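Local coordinates for beta-galacturonidase (Eisenbergiella tayi, PDB 6NCW), which hydrolyses beta-galacturonides as a family 2 glycoside hydrolase, and may also act on beta-glucuronides, at residues Val488-Leu491 with Lys492-Gln496; Glu388-Ser391 with Glu392-Leu396; Tyr447-Ile450 with Gln451-Glu455; Ala544-Val547 with Val548-Ser551. All coordinates share one frame; numbering follows the deposited sequence.

All four contacts are local, within a helix or, for interaction 3, at its C-terminal end, and all lie in the TIM barrel domain. Along the chain they come as interaction 2 (helix 384-400), interaction 3 (helix 439-453), interaction 1 (helix 484-500) and interaction 4 (helix 544-553). The first three helices are crossovers of the barrel wall; helix 544-553 packs on helix 484-500, with interactions 1 and 4 about 9 Å apart between centres and Val488 CG1 3.5 Å from Val547 CG2. Between centres, interactions 2 and 3 are about 22 Å apart, and 2 and 4 about 38 Å. Tyr390 and Leu491 approach the galacturonate-binding Asn377 and Lys532, respectively, side chains about 7 Å apart.

Interaction 1. Residues Val488-Leu491 with Lys492-Gln496; sequences VQAL and KEQLQ
Leu491 and Gln494 form the tightly packed side of this helical turn. Gln494 has CG beside its own backbone N (chi1 -71°) and an extended chain beyond, which lays its aliphatic part over the carbonyl of Ala490: Gln494 CG is 3.1 Å from Ala490 O. The same carbonyl accepts the backbone bond from Gln494 N at 2.8 Å. The Leu491 methyls cross the end of the glutamine, with CD2 3.7 Å from Gln494 OE1, while Gln494 NE2 is held by the carbonyls of Pro431 and Gly467. A glutamine suits this buried place because its methylenes pack and its amide satisfies loop carbonyls. The turn belongs to helix 484-500, the crossover between barrel strands 461-466 and 504-509, and Leu495 reaches inward to Val507 and Ile509 of the latter strand. Its CB and CG both lie 3.4 Å from Leu491 O.

The other side is looser, with Gln489 and Lys492 exposed to solvent. Lys492 touches the preceding turn mainly through CB, 3.5 Å from Val488 O, and its extended chain then carries the ammonium away. Gln489 OE1 is hydrogen-bonded to His479 ND1. Glu493, partly exposed, has its carboxylate tied down by Lys432 and Val439 N.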
# COMPACT_ATOMS: atom_id res chain seq x y z
N VAL A 488 -4.59 -10.88 -14.01
CA VAL A 488 -5.50 -12.02 -13.96
C VAL A 488 -5.95 -12.39 -15.37
O VAL A 488 -5.86 -13.56 -15.78
CB VAL A 488 -6.71 -11.70 -13.07
CG1 VAL A 488 -7.87 -12.70 -13.34
CG2 VAL A 488 -6.31 -11.70 -11.61
N GLN A 489 -6.40 -11.40 -16.15
CA GLN A 489 -6.91 -11.65 -17.49
C GLN A 489 -5.83 -12.18 -18.41
O GLN A 489 -6.06 -13.10 -19.19
CB GLN A 489 -7.50 -10.37 -18.09
CG GLN A 489 -8.53 -9.65 -17.23
CD GLN A 489 -8.90 -8.25 -17.76
OE1 GLN A 489 -9.73 -7.55 -17.18
NE2 GLN A 489 -8.28 -7.84 -18.88
N ALA A 490 -4.64 -11.57 -18.37
CA ALA A 490 -3.54 -12.01 -19.22
C ALA A 490 -3.18 -13.47 -18.94
O ALA A 490 -3.09 -14.29 -19.87
CB ALA A 490 -2.33 -11.11 -19.02
N LEU A 491 -2.99 -13.82 -17.67
CA LEU A 491 -2.55 -15.18 -17.34
C LEU A 491 -3.62 -16.20 -17.71
O LEU A 491 -3.30 -17.29 -18.19
CB LEU A 491 -2.19 -15.28 -15.86
CG LEU A 491 -0.71 -15.06 -15.48
CD1 LEU A 491 0.15 -16.18 -16.04
CD2 LEU A 491 -0.21 -13.71 -16.01
N LYS A 492 -4.90 -15.86 -17.50
CA LYS A 492 -5.96 -16.78 -17.89
C LYS A 492 -5.90 -17.10 -19.38
O LYS A 492 -5.88 -18.26 -19.79
CB LYS A 492 -7.32 -16.18 -17.50
CG LYS A 492 -8.47 -17.19 -17.58
CD LYS A 492 -9.82 -16.54 -17.26
CE LYS A 492 -10.92 -17.60 -17.14
NZ LYS A 492 -12.12 -17.07 -16.41
N GLU A 493 -5.81 -16.06 -20.22
CA GLU A 493 -5.72 -16.28 -21.66
C GLU A 493 -4.42 -16.96 -22.07
O GLU A 493 -4.42 -17.82 -22.95
CB GLU A 493 -5.86 -14.95 -22.40
CG GLU A 493 -5.84 -15.15 -23.91
CD GLU A 493 -5.88 -13.87 -24.72
OE1 GLU A 493 -6.05 -12.78 -24.12
OE2 GLU A 493 -5.73 -13.95 -25.97
N GLN A 494 -3.30 -16.57 -21.46
CA GLN A 494 -2.00 -17.16 -21.81
C GLN A 494 -1.96 -18.66 -21.53
O GLN A 494 -1.47 -19.44 -22.35
CB GLN A 494 -0.87 -16.45 -21.06
CG GLN A 494 -0.63 -15.04 -21.58
CD GLN A 494 0.27 -14.23 -20.68
OE1 GLN A 494 0.55 -14.63 -19.56
NE2 GLN A 494 0.75 -13.08 -21.18
N LEU A 495 -2.46 -19.08 -20.36
CA LEU A 495 -2.36 -20.48 -19.99
C LEU A 495 -3.33 -21.33 -20.81
O LEU A 495 -3.00 -22.45 -21.22
CB LEU A 495 -2.62 -20.65 -18.48
CG LEU A 495 -1.51 -20.14 -17.53
CD1 LEU A 495 -1.93 -20.25 -16.09
CD2 LEU A 495 -0.18 -20.89 -17.72
N GLN A 496 -4.53 -20.80 -21.04
CA GLN A 496 -5.50 -21.50 -21.88
C GLN A 496 -4.92 -21.78 -23.26
O GLN A 496 -5.08 -22.89 -23.79
CB GLN A 496 -6.79 -20.67 -21.96
CG GLN A 496 -7.65 -20.89 -23.18
CD GLN A 496 -8.31 -22.27 -23.25
OE1 GLN A 496 -8.64 -22.87 -22.22
NE2 GLN A 496 -8.49 -22.78 -24.48

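Interaction 2. Residues Glu388-Ser391 with Glu392-Leu396; sequences ECYS and EQYEL
Helix 384-400 is the alpha segment of a beta-alpha-beta crossover in the TIM barrel, and two i to i+4 pairs, Glu388 with Glu392 and Tyr390 with Tyr394, mark two of its sides. The glutamates run side by side and point the same way. Their carboxylate planes are 29° apart, and Glu388 OE2 lies 3.7 Å from Glu392 OE1. Two like charges so close would be expected to repel, but Lys350 forms salt bridges with both, through Glu388 OE2 and Glu392 OE2, so one ammonium probably offsets the pair. Glu392 reaches this position with CG beside its backbone N (chi1 -64°), which presses CG to 3.1 Å from Glu388 O.

The tyrosines are also side by side, and here the contact is apolar. Tyr394 CE1 meets the Tyr390 ring at its edge, near the ring plane, 4.1 Å from CD1. Farther back, Tyr394 CD1 comes within 3.2 Å of Tyr390 O, whose carbonyl accepts the backbone bond from Tyr394 N at 2.9 Å. Large rings suit this buried side, since they fill the layer between helix and barrel wall. Between the two pairs, Gln393 lays CG 3.3 Å from Cys389 O.

Around the turn, both tyrosines pack on Ser408 of strand 406-410, and Tyr390 also reaches Cys379, with its side chain about 7 Å from that of the galacturonate-binding Asn377. Gln393 rests on Cys353 and Ile357 of helix 349-364, the same helix that supplies Lys350.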
# COMPACT_ATOMS: atom_id res chain seq x y z
N GLU A 388 27.88 -19.96 -33.50
CA GLU A 388 29.12 -20.65 -33.17
C GLU A 388 29.21 -20.93 -31.67
O GLU A 388 29.61 -22.02 -31.26
CB GLU A 388 30.33 -19.82 -33.64
CG GLU A 388 31.71 -20.31 -33.14
CD GLU A 388 32.83 -19.32 -33.48
OE1 GLU A 388 33.09 -19.09 -34.68
OE2 GLU A 388 33.44 -18.76 -32.54
N CYS A 389 28.80 -19.96 -30.84
CA CYS A 389 28.78 -20.16 -29.40
C CYS A 389 27.75 -21.21 -28.99
O CYS A 389 28.03 -22.08 -28.16
CB CYS A 389 28.48 -18.84 -28.69
SG CYS A 389 29.70 -17.54 -28.97
N TYR A 390 26.51 -21.11 -29.51
CA TYR A 390 25.52 -22.13 -29.17
C TYR A 390 26.06 -23.52 -29.50
O TYR A 390 25.94 -24.44 -28.69
CB TYR A 390 24.20 -21.88 -29.90
CG TYR A 390 23.29 -20.86 -29.25
CD1 TYR A 390 22.21 -21.25 -28.44
CD2 TYR A 390 23.51 -19.49 -29.43
CE1 TYR A 390 21.36 -20.29 -27.85
CE2 TYR A 390 22.68 -18.53 -28.84
CZ TYR A 390 21.61 -18.94 -28.06
OH TYR A 390 20.82 -17.97 -27.49
N SER A 391 26.68 -23.67 -30.67
CA SER A 391 27.18 -24.98 -31.07
C SER A 391 28.24 -25.47 -30.10
O SER A 391 28.19 -26.61 -29.64
CB SER A 391 27.72 -24.94 -32.51
OG SER A 391 27.97 -26.25 -33.00
N GLU A 392 29.20 -24.60 -29.76
CA GLU A 392 30.27 -24.99 -28.85
C GLU A 392 29.73 -25.46 -27.51
O GLU A 392 30.23 -26.44 -26.93
CB GLU A 392 31.23 -23.82 -28.63
CG GLU A 392 31.99 -23.36 -29.85
CD GLU A 392 32.80 -22.11 -29.54
OE1 GLU A 392 33.68 -21.74 -30.36
OE2 GLU A 392 32.56 -21.51 -28.48
N GLN A 393 28.73 -24.75 -26.98
CA GLN A 393 28.25 -25.04 -25.63
C GLN A 393 27.35 -26.27 -25.62
O GLN A 393 27.40 -27.06 -24.68
CB GLN A 393 27.55 -23.81 -25.05
CG GLN A 393 28.50 -22.63 -24.95
CD GLN A 393 27.90 -21.40 -24.30
OE1 GLN A 393 26.98 -21.49 -23.48
NE2 GLN A 393 28.43 -20.24 -24.66
N TYR A 394 26.53 -26.43 -26.66
CA TYR A 394 25.74 -27.65 -26.78
C TYR A 394 26.62 -28.89 -26.85
O TYR A 394 26.30 -29.92 -26.24
CB TYR A 394 24.86 -27.56 -28.02
CG TYR A 394 23.54 -26.83 -27.86
CD1 TYR A 394 23.11 -25.94 -28.83
CD2 TYR A 394 22.70 -27.08 -26.78
CE1 TYR A 394 21.90 -25.29 -28.73
CE2 TYR A 394 21.47 -26.43 -26.66
CZ TYR A 394 21.08 -25.53 -27.65
OH TYR A 394 19.88 -24.87 -27.58
N GLU A 395 27.73 -28.81 -27.61
CA GLU A 395 28.63 -29.96 -27.70
C GLU A 395 29.42 -30.16 -26.41
O GLU A 395 29.74 -31.30 -26.06
CB GLU A 395 29.59 -29.82 -28.89
CG GLU A 395 30.57 -31.00 -29.08
CD GLU A 395 29.90 -32.39 -29.13
OE1 GLU A 395 30.12 -33.20 -28.20
OE2 GLU A 395 29.15 -32.66 -30.10
N LEU A 396 29.74 -29.08 -25.69
CA LEU A 396 30.33 -29.23 -24.37
C LEU A 396 29.39 -29.99 -23.43
O LEU A 396 29.83 -30.90 -22.71
CB LEU A 396 30.69 -27.86 -23.80
CG LEU A 396 31.34 -27.81 -22.41
CD1 LEU A 396 32.68 -28.59 -22.35
CD2 LEU A 396 31.55 -26.35 -22.01

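Interaction 3. Residues Tyr447-Ile450 with Gln451-Glu455; sequences YQWI and QNESE
This is a helix C-terminal contact, in which side chains pack over aromatic faces as helix 439-453 ends. The helix is the TIM-barrel crossover between strands 425-428 and 461-466, and the contact lies away from the galacturonate-binding residues. In the last turn, Gln451 folds over the ring of Tyr447. Its chi1 (-55°) sets CG over the face in a CH-pi contact, 3.9 Å from the ring centroid, and the bend at chi2 (-52°) then folds the amide across the ring, the planes 17° apart. Gln451 NE2 sits over the same face, 3.4 Å from Tyr447 CE1, and is wedged against Ile450 CG2. Glutamine fits here because its CG methylene and flat amide cover the ring while OE1 accepts a bond from Gly458 N in the following loop. Phe461 meets Tyr447 edge-to-face.

The indole of Trp449 is covered in its turn by the residues that end the helix. Glu453 CB covers the pyrrole part, 3.4 Å from NE1, and Ser454 CB makes a CH-pi contact over the six-membered ring, 4.1 Å from its centroid. Ile450 packs inward on Val425 and Tyr427.

Ser454 is the first residue to leave helical backbone angles, and its N gives Ile450 O only a weak bond. The serine side chain makes up for this: Ser454 OG donates to Ile450 O at 2.8 Å, in the carbonyl plane and on a lone pair.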
# COMPACT_ATOMS: atom_id res chain seq x y z
N TYR A 447 4.51 -21.39 -33.83
CA TYR A 447 4.62 -22.85 -33.91
C TYR A 447 4.69 -23.32 -35.36
O TYR A 447 5.54 -24.15 -35.72
CB TYR A 447 3.45 -23.52 -33.20
CG TYR A 447 3.67 -25.01 -33.11
CD1 TYR A 447 4.63 -25.53 -32.25
CD2 TYR A 447 2.96 -25.89 -33.92
CE1 TYR A 447 4.86 -26.89 -32.17
CE2 TYR A 447 3.18 -27.25 -33.85
CZ TYR A 447 4.14 -27.75 -32.98
OH TYR A 447 4.37 -29.10 -32.92
N GLN A 448 3.82 -22.79 -36.21
CA GLN A 448 3.82 -23.15 -37.63
C GLN A 448 5.15 -22.80 -38.29
O GLN A 448 5.70 -23.61 -39.03
CB GLN A 448 2.65 -22.45 -38.33
CG GLN A 448 1.56 -23.39 -38.80
CD GLN A 448 0.85 -24.12 -37.67
OE1 GLN A 448 0.02 -23.53 -36.96
NE2 GLN A 448 1.16 -25.41 -37.50
N TRP A 449 5.69 -21.62 -38.01
CA TRP A 449 7.00 -21.28 -38.54
C TRP A 449 8.06 -22.29 -38.10
O TRP A 449 8.90 -22.69 -38.90
CB TRP A 449 7.42 -19.87 -38.10
CG TRP A 449 8.81 -19.58 -38.53
CD1 TRP A 449 9.22 -19.11 -39.74
CD2 TRP A 449 10.01 -19.78 -37.75
NE1 TRP A 449 10.59 -18.99 -39.77
CE2 TRP A 449 11.10 -19.40 -38.56
CE3 TRP A 449 10.26 -20.23 -36.45
CZ2 TRP A 449 12.42 -19.44 -38.12
CZ3 TRP A 449 11.58 -20.28 -36.01
CH2 TRP A 449 12.64 -19.89 -36.84
N ILE A 450 8.05 -22.69 -36.82
CA ILE A 450 9.02 -23.67 -36.37
C ILE A 450 8.88 -24.96 -37.16
O ILE A 450 9.87 -25.55 -37.60
CB ILE A 450 8.90 -23.92 -34.85
CG1 ILE A 450 9.40 -22.72 -34.05
CG2 ILE A 450 9.71 -25.12 -34.45
CD1 ILE A 450 8.97 -22.76 -32.60
N GLN A 451 7.63 -25.41 -37.39
CA GLN A 451 7.43 -26.70 -38.05
C GLN A 451 7.69 -26.65 -39.55
O GLN A 451 8.17 -27.64 -40.12
CB GLN A 451 6.02 -27.23 -37.80
CG GLN A 451 5.65 -27.33 -36.35
CD GLN A 451 6.68 -28.08 -35.54
OE1 GLN A 451 7.00 -29.23 -35.84
NE2 GLN A 451 7.22 -27.43 -34.52
N ASN A 452 7.38 -25.53 -40.21
CA ASN A 452 7.52 -25.43 -41.67
C ASN A 452 8.82 -24.79 -42.14
O ASN A 452 9.21 -25.02 -43.29
CB ASN A 452 6.36 -24.61 -42.26
CG ASN A 452 5.00 -25.16 -41.92
OD1 ASN A 452 4.83 -26.36 -41.70
ND2 ASN A 452 4.00 -24.28 -41.86
N GLU A 453 9.49 -23.99 -41.31
CA GLU A 453 10.59 -23.16 -41.80
C GLU A 453 11.90 -23.29 -41.02
O GLU A 453 12.87 -22.60 -41.35
CB GLU A 453 10.19 -21.67 -41.80
CG GLU A 453 8.91 -21.36 -42.54
CD GLU A 453 9.02 -21.62 -44.04
OE1 GLU A 453 10.14 -21.50 -44.58
OE2 GLU A 453 7.98 -21.96 -44.66
N SER A 454 11.96 -24.13 -40.00
CA SER A 454 13.17 -24.22 -39.19
C SER A 454 13.60 -25.67 -39.01
O SER A 454 12.80 -26.60 -39.13
CB SER A 454 12.97 -23.58 -37.81
OG SER A 454 12.37 -24.53 -36.94
N GLU A 455 14.88 -25.84 -38.67
CA GLU A 455 15.37 -27.16 -38.31
C GLU A 455 14.90 -27.62 -36.94
O GLU A 455 15.32 -28.67 -36.47
CB GLU A 455 16.90 -27.18 -38.38
CG GLU A 455 17.47 -27.07 -39.79
CD GLU A 455 18.92 -26.64 -39.79
OE1 GLU A 455 19.17 -25.41 -39.90
OE2 GLU A 455 19.80 -27.52 -39.64

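Interaction 4. Residues Ala544-Val547 with Val548-Ser551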
# COMPACT_ATOMS: atom_id res chain seq x y z
N ALA A 544 -3.83 -12.88 -9.61
CA ALA A 544 -3.57 -13.92 -10.59
C ALA A 544 -3.16 -15.25 -9.97
O ALA A 544 -3.14 -16.26 -10.68
CB ALA A 544 -2.47 -13.47 -11.56
N TYR A 545 -2.84 -15.29 -8.68
CA TYR A 545 -2.45 -16.55 -8.06
C TYR A 545 -3.56 -17.58 -8.18
O TYR A 545 -3.31 -18.76 -8.47
CB TYR A 545 -2.06 -16.28 -6.61
CG TYR A 545 -1.57 -17.43 -5.76
CD1 TYR A 545 -2.44 -18.41 -5.28
CD2 TYR A 545 -0.24 -17.47 -5.34
CE1 TYR A 545 -2.00 -19.42 -4.46
CE2 TYR A 545 0.21 -18.47 -4.51
CZ TYR A 545 -0.67 -19.44 -4.08
OH TYR A 545 -0.19 -20.43 -3.26
N GLU A 546 -4.82 -17.14 -8.02
CA GLU A 546 -5.93 -18.08 -8.08
C GLU A 546 -6.21 -18.54 -9.51
O GLU A 546 -6.72 -19.65 -9.71
CB GLU A 546 -7.18 -17.46 -7.46
CG GLU A 546 -7.06 -17.22 -5.96
CD GLU A 546 -6.76 -18.51 -5.19
OE1 GLU A 546 -5.83 -18.53 -4.34
OE2 GLU A 546 -7.45 -19.52 -5.46
N VAL A 547 -5.87 -17.72 -10.50
CA VAL A 547 -6.02 -18.09 -11.90
C VAL A 547 -5.02 -19.18 -12.29
O VAL A 547 -5.36 -20.14 -12.99
CB VAL A 547 -5.87 -16.84 -12.79
CG1 VAL A 547 -5.36 -17.21 -14.19
CG2 VAL A 547 -7.19 -16.13 -12.91
N VAL A 548 -3.76 -19.03 -11.85
CA VAL A 548 -2.74 -20.04 -12.13
C VAL A 548 -3.08 -21.34 -11.42
O VAL A 548 -2.98 -22.43 -11.99
CB VAL A 548 -1.35 -19.53 -11.73
CG1 VAL A 548 -0.34 -20.65 -11.83
CG2 VAL A 548 -0.91 -18.36 -12.63
N LYS A 549 -3.49 -21.25 -10.16
CA LYS A 549 -3.82 -22.43 -9.38
C LYS A 549 -4.97 -23.20 -10.03
O LYS A 549 -4.90 -24.42 -10.22
CB LYS A 549 -4.16 -22.01 -7.95
CG LYS A 549 -4.55 -23.12 -7.01
CD LYS A 549 -4.66 -22.53 -5.60
CE LYS A 549 -4.97 -23.57 -4.56
NZ LYS A 549 -4.99 -22.95 -3.22
N ASP A 550 -6.04 -22.49 -10.41
CA ASP A 550 -7.15 -23.15 -11.10
C ASP A 550 -6.67 -23.88 -12.34
O ASP A 550 -7.10 -25.01 -12.61
CB ASP A 550 -8.22 -22.14 -11.49
CG ASP A 550 -9.01 -21.63 -10.30
OD1 ASP A 550 -8.93 -22.23 -9.21
OD2 ASP A 550 -9.71 -20.60 -10.47
N SER A 551 -5.79 -23.25 -13.13
CA SER A 551 -5.31 -23.87 -14.36
C SER A 551 -4.44 -25.09 -14.07
O SER A 551 -4.68 -26.18 -14.59
CB SER A 551 -4.55 -22.86 -15.20
OG SER A 551 -3.93 -23.51 -16.30
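Lys549 and Glu546 lie side by side on helix 544-553, a short helix of the TIM-barrel domain packed against crossover helix 484-500. The charged groups come first. The extended lysine carries its CD to 4.1 Å from Glu546 OE2, with Glu546 bent at chi2 (-58°) to follow it. Glu546 OE1 and Lys549 NZ stay 4.6 Å apart, not in contact, so any attraction is probably weak; the ammonium instead forms a salt bridge with Asp302 OD1, which also accepts a hydrogen bond from Tyr545 OH. A long lysine suits this place because its methylenes can run past Tyr545, CD lying 4.2 Å from ring atom CE1, before the charge meets its partner.

The branched valines fill space close to the backbone. Val547 faces helix 484-500, while Val548 makes its apolar contact with Leu303 and sets a methyl, CG2, beside a backbone carbonyl, 3.6 Å from Ala544 O.

Backbone bonds join the turns. One is less regular: Asp550 N donates to Glu546 O from 37° above the carbonyl plane. With CG beside its own N (chi1 -72°), Asp550 also brings its carboxylate to that oxygen; all are acceptors, so the approach is probably mildly unfavourable, Asp550 OD2 lying 3.2 Å from Glu546 O.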